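KLLA0E08119p (Kluyveromyces lactis, PDB 3VA7) probably catalyses the ATP- and biotin-dependent carboxylation of urea to urea-1-carboxylate, this chain being the urea carboxylase part of a longer two-activity enzyme. Local coordinates at residues A[926-931]-A[1068-1073]; A[979-984]-A[1004-1009]; A[1030-1035]-A[1076-1081]. One frame throughout, in Å; residues are numbered along the deposited sequence.

Overall arrangement
All three contacts lie in the second half of the carboxyltransferase domain, around one mixed sheet. Contacts 1 and 3 share it most directly: strands 922-934 and 1075-1081 are parallel neighbours, Phe-928 O lies 2.7 Å from Glu-1077 N, and the two centres are 10 Å apart. Contact 2, with its centre 10 Å from that of contact 3, adjoins strand 1075-1081 where Phe-984 O approaches Val-1076 N at 2.7 Å. Contacts 1 and 2 do not touch. Contact 3 alone includes urea-pocket residues, Cys-1033 and Tyr-1035; the side chain of Ile-1034 is about 13 Å from the biotin group, and that of Leu-1070 in contact 1 about 12 Å from urea.

Contact 1: A[926-931]-A[1068-1073]; sequences KIFKLP and WLLTPF
Lys-926 meets the loop 1068-1073 through a water rather than directly, its NZ remaining 4.3 Å from Thr-1071 OG1. The amine donates to the water over 3.0 Å. The water in turn gives a hydrogen to Leu-1069 O at 2.8 Å and receives one from the hydroxyl of Thr-1071, so one molecule joins an ammonium group, a main-chain carbonyl and a side-chain hydroxyl. The lysine chain runs nearly straight to CE and then bends at its last torsion (chi4 83°), which leaves NZ on the loop side. Its backbone N is held by Asp-1074, whose other carboxylate oxygen takes the N-H of Thr-1071.

Two residues on, Phe-928 supplies the apolar half. With CG anti to its carbonyl carbon (chi1 -77°), the ring extends from strand 922-934 toward the loop and presents one face to Leu-1070. The CD2 methyl of that leucine sits over the middle of this face, 3.6 Å from the ring centroid and 11° off the normal, a well-centred CH-pi contact. The far end of the ring turns to Leu-1069: CE2 lies 4.2 Å from its CB, while CZ faces its carbonyl oxygen obliquely. Val-1102 of strand 1101-1108 also touches the phenylalanine, and Leu-989 packs on Leu-1070, placing the contact between strands of the mixed sheet of the carboxyltransferase domain and the connection that leads into strand 1075-1081.

The chemistry is thus divided along the strand. At the Lys-926 end the water bonds the Leu-1069 carbonyl and is itself held by the lysine amine and the Thr-1071 hydroxyl; dispersion between the Phe-928 ring and a leucine methyl joins the buried part, so the loop is attached to this strand segment by side chains and a bridging water, with direct main-chain pairing absent.

Contact 2: A[979-984]-A[1004-1009]; sequences LYSAKF and PRHRYL
Van der Waals packing brings Ala-982 against the imidazole of His-1006. Atom ND1 lies 3.4 Å from Ala-982 CA and 3.5 Å from its CB, the ring meeting this small residue obliquely. A chi1 of -80° sets CG of the histidine beside the backbone N, and from there the imidazole extends to the other loop. The same alanine methyl also rests on one face of the Phe-984 ring, 3.7 Å above its plane and displaced toward the rim; Pro-1001 touches both Phe-984 and His-1006.

These loops flank the open end of a beta-hairpin in the carboxyltransferase domain. Segment 979-984 runs from helix 972-979 into strand 984-989, and the loop holding 1004-1009 follows the antiparallel partner strand 997-1001, with a backbone bond between Lys-983 and Leu-1002 continuing the pairing.

Water provides the polar links. At ND1 a water 3.1 Å away accepts the backbone N-H of Lys-983 at 3.0 Å. A second water lies in the imidazole plane, 2.9 Å from NE2, and makes only a weak bond to Ser-981 OG, a hydroxyl already bonded to Asn-977 O. Replacing His-1006 by a leucine would probably leave both waters without their ring partners and break the water-mediated link to Lys-983 N. Within the second loop, the carbonyl oxygen of His-1006 lies over the centre of the Tyr-1008 ring, 4.1 Å above its plane.

Contact 3: A[1030-1035]-A[1076-1081]; sequences MYMCIY and VEFYPV. With URE (urea), chain C.
The hydroxyl of Tyr-1035 is gripped by three groups: N1 of the bound urea donates to OH across 2.7 Å, a weak bond because it bends to 130°, while Arg-1017 NH2 and the backbone N of Tyr-1044 also bond to this oxygen. Urea N1 sits at the edge of the tyrosine ring, close to its plane, rather than over a face. From two residues earlier, on strand 1031-1034, Cys-1033 brings SG to 3.6 Å from the urea oxygen, a contact without an assigned bond.

Met-1032 and Ile-1034, alternating with those residues, point toward strand 1075-1081 and meet the rim of Phe-1078. The methionine leaves the backbone with CG anti to N (chi1 -180°) and then bends twice, which carries its CE to 4.0 Å from Phe-1078 CZ, in the ring plane. Its sulfur stands beside the ring, 5.3 Å from the centroid and well off the normal, a Met-aromatic contact. Ile-1034 brings CD1 to the same CZ at 4.0 Å, so two methyl groups share one ring corner. Phe-1078 is flanked on one face by Val-1076, two residues earlier on the same strand, whose CG1 also lies 4.4 Å from Ile-1034 CD1; Val-1025 covers further parts of this cluster.

The two strand segments cross at 74° with their axes 10.4 Å apart, packing side chain on side chain instead of pairing. Such interior filling is consistent with the cyclophilin-like barrel known from related KipI-type proteins, here with strand 1031-1034 presenting apolar residues to the core, and Cys-1033 and the residue just after the strand, Tyr-1035, facing the urea site.

Contact 1: A[926-931]-A[1068-1073]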
loop_
_atom_site.group_PDB
_atom_site.type_symbol
_atom_site.label_atom_id
_atom_site.label_comp_id
_atom_site.label_asym_id
_atom_site.label_seq_id
_atom_site.Cartn_x
_atom_site.Cartn_y
_atom_site.Cartn_z
ATOM N N LYS A 926 -18.906 5.212 18.428
ATOM C CA LYS A 926 -18.460 3.792 18.312
ATOM C C LYS A 926 -17.409 3.397 19.380
ATOM O O LYS A 926 -16.437 4.117 19.606
ATOM C CB LYS A 926 -17.952 3.420 16.898
ATOM C CG LYS A 926 -19.004 3.531 15.792
ATOM C CD LYS A 926 -18.554 2.941 14.452
ATOM C CE LYS A 926 -19.302 3.608 13.258
ATOM N NZ LYS A 926 -18.677 4.953 12.795
ATOM N N ILE A 927 -17.652 2.273 20.046
ATOM C CA ILE A 927 -16.784 1.738 21.140
ATOM C C ILE A 927 -15.979 0.572 20.619
ATOM O O ILE A 927 -16.531 -0.470 20.274
ATOM C CB ILE A 927 -17.612 1.216 22.385
ATOM C CG1 ILE A 927 -18.548 2.303 22.912
ATOM C CG2 ILE A 927 -16.696 0.753 23.500
ATOM C CD1 ILE A 927 -19.692 1.724 23.674
ATOM N N PHE A 928 -14.677 0.788 20.552
ATOM C CA PHE A 928 -13.735 -0.206 20.077
ATOM C C PHE A 928 -13.040 -0.859 21.276
ATOM O O PHE A 928 -12.473 -0.152 22.136
ATOM C CB PHE A 928 -12.673 0.475 19.180
ATOM C CG PHE A 928 -13.164 0.815 17.774
ATOM C CD1 PHE A 928 -14.001 1.899 17.559
ATOM C CD2 PHE A 928 -12.809 0.020 16.682
ATOM C CE1 PHE A 928 -14.495 2.221 16.244
ATOM C CE2 PHE A 928 -13.297 0.328 15.373
ATOM C CZ PHE A 928 -14.131 1.452 15.164
ATOM N N LYS A 929 -13.055 -2.194 21.321
ATOM C CA LYS A 929 -12.236 -2.929 22.276
ATOM C C LYS A 929 -11.081 -3.636 21.573
ATOM O O LYS A 929 -11.284 -4.588 20.765
ATOM C CB LYS A 929 -13.106 -3.922 23.051
ATOM C CG LYS A 929 -13.767 -3.235 24.246
ATOM C CD LYS A 929 -15.015 -3.921 24.675
ATOM C CE LYS A 929 -15.658 -3.081 25.790
ATOM N NZ LYS A 929 -16.948 -3.728 26.172
ATOM N N LEU A 930 -9.870 -3.177 21.869
ATOM C CA LEU A 930 -8.727 -3.547 21.058
ATOM C C LEU A 930 -7.635 -4.254 21.872
ATOM O O LEU A 930 -7.242 -3.755 22.950
ATOM C CB LEU A 930 -8.156 -2.264 20.417
ATOM C CG LEU A 930 -9.017 -1.470 19.402
ATOM C CD1 LEU A 930 -8.209 -0.382 18.797
ATOM C CD2 LEU A 930 -9.525 -2.399 18.289
ATOM N N PRO A 931 -7.107 -5.387 21.362
ATOM C CA PRO A 931 -6.088 -6.127 22.094
ATOM C C PRO A 931 -4.796 -5.350 22.144
ATOM O O PRO A 931 -4.381 -4.806 21.136
ATOM C CB PRO A 931 -5.864 -7.372 21.229
ATOM C CG PRO A 931 -6.300 -6.962 19.881
ATOM C CD PRO A 931 -7.355 -5.967 20.030
ATOM N N TRP A 1068 -10.001 4.563 7.495
ATOM C CA TRP A 1068 -9.820 4.994 8.875
ATOM C C TRP A 1068 -10.952 4.460 9.751
ATOM O O TRP A 1068 -12.116 4.789 9.536
ATOM C CB TRP A 1068 -9.701 6.505 8.998
ATOM C CG TRP A 1068 -10.864 7.301 8.439
ATOM C CD1 TRP A 1068 -11.900 7.844 9.148
ATOM C CD2 TRP A 1068 -11.097 7.645 7.056
ATOM N NE1 TRP A 1068 -12.784 8.495 8.291
ATOM C CE2 TRP A 1068 -12.308 8.400 7.009
ATOM C CE3 TRP A 1068 -10.398 7.403 5.864
ATOM C CZ2 TRP A 1068 -12.835 8.909 5.816
ATOM C CZ3 TRP A 1068 -10.931 7.900 4.651
ATOM C CH2 TRP A 1068 -12.142 8.642 4.640
ATOM N N LEU A 1069 -10.613 3.615 10.717
ATOM C CA LEU A 1069 -11.621 2.915 11.474
ATOM C C LEU A 1069 -12.278 3.828 12.522
ATOM O O LEU A 1069 -13.451 3.627 12.886
ATOM C CB LEU A 1069 -11.029 1.655 12.095
ATOM C CG LEU A 1069 -11.093 0.258 11.436
ATOM C CD1 LEU A 1069 -11.328 0.246 9.926
ATOM C CD2 LEU A 1069 -9.912 -0.690 11.794
ATOM N N LEU A 1070 -11.557 4.850 12.994
ATOM C CA LEU A 1070 -12.087 5.695 14.065
ATOM C C LEU A 1070 -12.675 7.022 13.633
ATOM O O LEU A 1070 -12.370 7.535 12.569
ATOM C CB LEU A 1070 -11.017 5.939 15.128
ATOM C CG LEU A 1070 -10.258 4.706 15.606
ATOM C CD1 LEU A 1070 -9.188 5.062 16.558
ATOM C CD2 LEU A 1070 -11.187 3.682 16.240
ATOM N N THR A 1071 -13.517 7.594 14.490
ATOM C CA THR A 1071 -14.080 8.906 14.245
ATOM C C THR A 1071 -13.993 9.653 15.563
ATOM O O THR A 1071 -14.120 9.030 16.638
ATOM C CB THR A 1071 -15.564 8.781 13.859
ATOM O OG1 THR A 1071 -15.676 8.052 12.648
ATOM C CG2 THR A 1071 -16.182 10.153 13.687
ATOM N N PRO A 1072 -13.825 10.990 15.505
ATOM C CA PRO A 1072 -13.885 11.758 16.765
ATOM C C PRO A 1072 -15.149 11.458 17.546
ATOM O O PRO A 1072 -16.250 11.267 16.939
ATOM C CB PRO A 1072 -13.870 13.207 16.300
ATOM C CG PRO A 1072 -13.119 13.140 14.948
ATOM C CD PRO A 1072 -13.518 11.837 14.337
ATOM N N PHE A 1073 -14.986 11.390 18.877
ATOM C CA PHE A 1073 -16.052 10.982 19.831
ATOM C C PHE A 1073 -16.220 9.477 20.036
ATOM O O PHE A 1073 -16.887 9.094 20.975
ATOM C CB PHE A 1073 -17.411 11.615 19.512
ATOM C CG PHE A 1073 -17.391 13.096 19.519
ATOM C CD1 PHE A 1073 -17.695 13.813 18.365
ATOM C CD2 PHE A 1073 -17.034 13.792 20.662
ATOM C CE1 PHE A 1073 -17.656 15.191 18.387
ATOM C CE2 PHE A 1073 -16.987 15.191 20.682
ATOM C CZ PHE A 1073 -17.281 15.883 19.565
HETATM O O HOH W 1 -15.763 5.123 13.554
#

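Contact 2: A[979-984]-A[1004-1009]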
loop_
_atom_site.group_PDB
_atom_site.type_symbol
_atom_site.label_atom_id
_atom_site.label_comp_id
_atom_site.label_asym_id
_atom_site.label_seq_id
_atom_site.Cartn_x
_atom_site.Cartn_y
_atom_site.Cartn_z
ATOM N N LEU A 979 -3.897 1.775 31.359
ATOM C CA LEU A 979 -4.080 1.433 29.970
ATOM C C LEU A 979 -5.168 0.391 29.737
ATOM O O LEU A 979 -5.841 0.386 28.678
ATOM C CB LEU A 979 -2.778 0.973 29.373
ATOM C CG LEU A 979 -1.761 2.107 29.327
ATOM C CD1 LEU A 979 -0.411 1.503 29.301
ATOM C CD2 LEU A 979 -2.039 2.933 28.064
ATOM N N TYR A 980 -5.383 -0.474 30.724
ATOM C CA TYR A 980 -6.396 -1.523 30.568
ATOM C C TYR A 980 -7.697 -1.194 31.306
ATOM O O TYR A 980 -8.582 -2.032 31.395
ATOM C CB TYR A 980 -5.854 -2.880 31.058
ATOM C CG TYR A 980 -4.738 -3.448 30.228
ATOM C CD1 TYR A 980 -4.941 -3.731 28.889
ATOM C CD2 TYR A 980 -3.491 -3.715 30.779
ATOM C CE1 TYR A 980 -3.962 -4.284 28.127
ATOM C CE2 TYR A 980 -2.496 -4.276 30.012
ATOM C CZ TYR A 980 -2.730 -4.572 28.665
ATOM O OH TYR A 980 -1.750 -5.131 27.811
ATOM N N SER A 981 -7.816 -0.005 31.875
ATOM C CA SER A 981 -9.145 0.360 32.419
ATOM C C SER A 981 -9.715 1.711 31.927
ATOM O O SER A 981 -10.852 2.020 32.173
ATOM C CB SER A 981 -9.173 0.251 33.964
ATOM O OG SER A 981 -8.123 0.975 34.512
ATOM N N ALA A 982 -8.896 2.493 31.243
ATOM C CA ALA A 982 -9.276 3.821 30.798
ATOM C C ALA A 982 -10.255 3.712 29.608
ATOM O O ALA A 982 -10.328 2.684 28.925
ATOM C CB ALA A 982 -8.034 4.648 30.437
ATOM N N LYS A 983 -11.074 4.745 29.451
ATOM C CA LYS A 983 -11.958 4.839 28.303
ATOM C C LYS A 983 -11.469 6.043 27.504
ATOM O O LYS A 983 -11.577 7.207 27.950
ATOM C CB LYS A 983 -13.378 4.960 28.764
ATOM C CG LYS A 983 -14.112 3.648 28.915
ATOM C CD LYS A 983 -15.442 3.957 29.567
ATOM C CE LYS A 983 -16.064 2.756 30.227
ATOM N NZ LYS A 983 -17.094 3.275 31.171
ATOM N N PHE A 984 -10.806 5.734 26.383
ATOM C CA PHE A 984 -10.135 6.742 25.595
ATOM C C PHE A 984 -11.083 7.279 24.527
ATOM O O PHE A 984 -11.471 6.541 23.609
ATOM C CB PHE A 984 -8.945 6.118 24.915
ATOM C CG PHE A 984 -7.855 5.718 25.836
ATOM C CD1 PHE A 984 -7.623 4.396 26.104
ATOM C CD2 PHE A 984 -7.034 6.678 26.429
ATOM C CE1 PHE A 984 -6.568 4.018 26.956
ATOM C CE2 PHE A 984 -5.983 6.319 27.275
ATOM C CZ PHE A 984 -5.764 4.971 27.541
ATOM N N PRO A 1004 -10.831 11.574 34.562
ATOM C CA PRO A 1004 -9.764 12.556 34.795
ATOM C C PRO A 1004 -8.600 12.043 35.639
ATOM O O PRO A 1004 -7.465 12.576 35.518
ATOM C CB PRO A 1004 -10.497 13.707 35.501
ATOM C CG PRO A 1004 -11.889 13.610 34.931
ATOM C CD PRO A 1004 -12.138 12.120 34.982
ATOM N N ARG A 1005 -8.870 11.039 36.473
ATOM C CA ARG A 1005 -7.818 10.364 37.269
ATOM C C ARG A 1005 -6.983 9.446 36.377
ATOM O O ARG A 1005 -6.154 8.686 36.890
ATOM C CB ARG A 1005 -8.451 9.504 38.406
ATOM C CG ARG A 1005 -9.486 10.267 39.226
ATOM C CD ARG A 1005 -10.426 9.391 40.042
ATOM N NE ARG A 1005 -11.481 8.711 39.280
ATOM C CZ ARG A 1005 -12.501 8.051 39.856
ATOM N NH1 ARG A 1005 -12.599 7.998 41.199
ATOM N NH2 ARG A 1005 -13.422 7.432 39.118
ATOM N N HIS A 1006 -7.230 9.436 35.060
ATOM C CA HIS A 1006 -6.432 8.583 34.211
ATOM C C HIS A 1006 -5.482 9.406 33.420
ATOM O O HIS A 1006 -4.818 8.919 32.504
ATOM C CB HIS A 1006 -7.292 7.727 33.323
ATOM C CG HIS A 1006 -7.845 6.539 34.022
ATOM N ND1 HIS A 1006 -8.948 5.848 33.567
ATOM C CD2 HIS A 1006 -7.449 5.922 35.159
ATOM C CE1 HIS A 1006 -9.206 4.855 34.387
ATOM N NE2 HIS A 1006 -8.311 4.876 35.363
ATOM N N ARG A 1007 -5.389 10.673 33.789
ATOM C CA ARG A 1007 -4.640 11.601 32.977
ATOM C C ARG A 1007 -3.393 11.880 33.718
ATOM O O ARG A 1007 -3.436 12.492 34.765
ATOM C CB ARG A 1007 -5.428 12.878 32.690
ATOM C CG ARG A 1007 -6.703 12.584 32.002
ATOM C CD ARG A 1007 -7.637 13.752 31.953
ATOM N NE ARG A 1007 -8.896 13.334 31.353
ATOM C CZ ARG A 1007 -9.995 14.097 31.276
ATOM N NH1 ARG A 1007 -9.990 15.336 31.748
ATOM N NH2 ARG A 1007 -11.120 13.597 30.733
ATOM N N TYR A 1008 -2.292 11.429 33.132
ATOM C CA TYR A 1008 -0.973 11.434 33.715
ATOM C C TYR A 1008 -0.115 12.523 33.097
ATOM O O TYR A 1008 -0.236 12.842 31.886
ATOM C CB TYR A 1008 -0.377 10.062 33.432
ATOM C CG TYR A 1008 -1.051 8.933 34.234
ATOM C CD1 TYR A 1008 -1.693 9.222 35.441
ATOM C CD2 TYR A 1008 -0.979 7.585 33.828
ATOM C CE1 TYR A 1008 -2.283 8.245 36.212
ATOM C CE2 TYR A 1008 -1.551 6.555 34.620
ATOM C CZ TYR A 1008 -2.217 6.901 35.818
ATOM O OH TYR A 1008 -2.825 5.957 36.672
ATOM N N LEU A 1009 0.751 13.130 33.908
ATOM C CA LEU A 1009 1.756 14.022 33.358
ATOM C C LEU A 1009 2.720 13.246 32.438
ATOM O O LEU A 1009 2.781 12.012 32.471
ATOM C CB LEU A 1009 2.519 14.632 34.491
ATOM C CG LEU A 1009 1.864 15.601 35.490
ATOM C CD1 LEU A 1009 2.974 16.123 36.395
ATOM C CD2 LEU A 1009 1.170 16.793 34.760
HETATM O O HOH W 2 -9.881 2.871 36.846
HETATM O O HOH W 3 -10.931 6.955 31.434
#

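Contact 3: A[1030-1035]-A[1076-1081]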
loop_
_atom_site.group_PDB
_atom_site.type_symbol
_atom_site.label_atom_id
_atom_site.label_comp_id
_atom_site.label_asym_id
_atom_site.label_seq_id
_atom_site.Cartn_x
_atom_site.Cartn_y
_atom_site.Cartn_z
ATOM N N MET A 1030 -1.032 13.901 28.591
ATOM C CA MET A 1030 -2.184 13.048 28.988
ATOM C C MET A 1030 -2.896 12.305 27.838
ATOM O O MET A 1030 -3.862 11.576 28.083
ATOM C CB MET A 1030 -3.187 13.852 29.777
ATOM C CG MET A 1030 -4.295 14.440 28.963
ATOM S SD MET A 1030 -4.980 15.883 29.813
ATOM C CE MET A 1030 -6.432 16.255 28.816
ATOM N N TYR A 1031 -2.398 12.453 26.609
ATOM C CA TYR A 1031 -3.115 11.933 25.461
ATOM C C TYR A 1031 -2.587 10.582 25.051
ATOM O O TYR A 1031 -1.424 10.257 25.287
ATOM C CB TYR A 1031 -3.132 12.932 24.256
ATOM C CG TYR A 1031 -3.830 14.255 24.566
ATOM C CD1 TYR A 1031 -3.070 15.415 24.807
ATOM C CD2 TYR A 1031 -5.217 14.333 24.699
ATOM C CE1 TYR A 1031 -3.656 16.595 25.108
ATOM C CE2 TYR A 1031 -5.848 15.552 25.025
ATOM C CZ TYR A 1031 -5.060 16.681 25.229
ATOM O OH TYR A 1031 -5.605 17.920 25.583
ATOM N N MET A 1032 -3.467 9.812 24.416
ATOM C CA MET A 1032 -3.147 8.501 23.920
ATOM C C MET A 1032 -3.231 8.463 22.409
ATOM O O MET A 1032 -4.147 9.029 21.836
ATOM C CB MET A 1032 -4.140 7.518 24.491
ATOM C CG MET A 1032 -3.861 6.130 24.020
ATOM S SD MET A 1032 -4.944 5.628 22.678
ATOM C CE MET A 1032 -3.695 5.017 21.678
ATOM N N CYS A 1033 -2.294 7.772 21.758
ATOM C CA CYS A 1033 -2.365 7.546 20.301
ATOM C C CYS A 1033 -2.046 6.100 19.928
ATOM O O CYS A 1033 -1.396 5.379 20.694
ATOM C CB CYS A 1033 -1.423 8.463 19.552
ATOM S SG CYS A 1033 0.298 7.933 19.588
ATOM N N ILE A 1034 -2.556 5.671 18.779
ATOM C CA ILE A 1034 -2.186 4.417 18.160
ATOM C C ILE A 1034 -1.520 4.793 16.847
ATOM O O ILE A 1034 -2.111 5.517 16.048
ATOM C CB ILE A 1034 -3.390 3.541 17.878
ATOM C CG1 ILE A 1034 -4.011 3.110 19.198
ATOM C CG2 ILE A 1034 -2.975 2.361 17.077
ATOM C CD1 ILE A 1034 -5.388 2.446 19.065
ATOM N N TYR A 1035 -0.271 4.359 16.643
ATOM C CA TYR A 1035 0.446 4.697 15.395
ATOM C C TYR A 1035 -0.074 3.784 14.282
ATOM O O TYR A 1035 0.317 2.625 14.200
ATOM C CB TYR A 1035 1.958 4.572 15.564
ATOM C CG TYR A 1035 2.582 5.623 16.448
ATOM C CD1 TYR A 1035 2.654 5.431 17.825
ATOM C CD2 TYR A 1035 3.113 6.811 15.936
ATOM C CE1 TYR A 1035 3.215 6.367 18.688
ATOM C CE2 TYR A 1035 3.708 7.802 16.828
ATOM C CZ TYR A 1035 3.727 7.547 18.207
ATOM O OH TYR A 1035 4.259 8.425 19.150
ATOM N N VAL A 1076 -11.998 4.085 22.569
ATOM C CA VAL A 1076 -11.101 2.945 22.459
ATOM C C VAL A 1076 -10.857 2.473 23.832
ATOM O O VAL A 1076 -10.486 3.272 24.706
ATOM C CB VAL A 1076 -9.760 3.336 21.791
ATOM C CG1 VAL A 1076 -8.697 2.191 21.914
ATOM C CG2 VAL A 1076 -10.010 3.671 20.310
ATOM N N GLU A 1077 -11.061 1.179 24.033
ATOM C CA GLU A 1077 -10.669 0.486 25.315
ATOM C C GLU A 1077 -9.620 -0.588 25.048
ATOM O O GLU A 1077 -9.696 -1.297 24.052
ATOM C CB GLU A 1077 -11.862 -0.132 26.047
ATOM C CG GLU A 1077 -12.797 0.892 26.705
ATOM C CD GLU A 1077 -13.916 0.230 27.569
ATOM O OE1 GLU A 1077 -15.116 0.554 27.387
ATOM O OE2 GLU A 1077 -13.583 -0.619 28.445
ATOM N N PHE A 1078 -8.631 -0.706 25.908
ATOM C CA PHE A 1078 -7.664 -1.791 25.711
ATOM C C PHE A 1078 -7.914 -3.056 26.575
ATOM O O PHE A 1078 -8.361 -2.951 27.732
ATOM C CB PHE A 1078 -6.269 -1.264 25.939
ATOM C CG PHE A 1078 -5.798 -0.333 24.874
ATOM C CD1 PHE A 1078 -5.294 0.917 25.219
ATOM C CD2 PHE A 1078 -5.831 -0.723 23.533
ATOM C CE1 PHE A 1078 -4.865 1.798 24.229
ATOM C CE2 PHE A 1078 -5.391 0.107 22.551
ATOM C CZ PHE A 1078 -4.896 1.396 22.868
ATOM N N TYR A 1079 -7.660 -4.235 26.001
ATOM C CA TYR A 1079 -7.623 -5.476 26.784
ATOM C C TYR A 1079 -6.290 -6.212 26.604
ATOM O O TYR A 1079 -5.688 -6.193 25.507
ATOM C CB TYR A 1079 -8.854 -6.389 26.527
ATOM C CG TYR A 1079 -8.943 -7.036 25.147
ATOM C CD1 TYR A 1079 -8.296 -8.253 24.883
ATOM C CD2 TYR A 1079 -9.671 -6.414 24.106
ATOM C CE1 TYR A 1079 -8.350 -8.815 23.646
ATOM C CE2 TYR A 1079 -9.752 -6.978 22.845
ATOM C CZ TYR A 1079 -9.101 -8.176 22.620
ATOM O OH TYR A 1079 -9.178 -8.735 21.379
ATOM N N PRO A 1080 -5.799 -6.841 27.677
ATOM C CA PRO A 1080 -4.450 -7.527 27.704
ATOM C C PRO A 1080 -4.341 -8.780 26.843
ATOM O O PRO A 1080 -5.187 -9.645 26.955
ATOM C CB PRO A 1080 -4.322 -7.960 29.154
ATOM C CG PRO A 1080 -5.826 -8.100 29.600
ATOM C CD PRO A 1080 -6.464 -6.893 28.996
ATOM N N VAL A 1081 -3.367 -8.803 25.936
ATOM C CA VAL A 1081 -2.861 -10.004 25.297
ATOM C C VAL A 1081 -1.331 -10.043 25.367
ATOM O O VAL A 1081 -0.623 -9.007 25.558
ATOM C CB VAL A 1081 -3.204 -10.161 23.786
ATOM C CG1 VAL A 1081 -4.648 -10.421 23.588
ATOM C CG2 VAL A 1081 -2.654 -8.983 22.906
HETATM C C URE C . 2.853 11.395 17.893
HETATM O O URE C . 1.760 10.775 17.869
HETATM N N1 URE C . 4.010 10.783 17.838
HETATM N N2 URE C . 3.006 12.724 17.995
#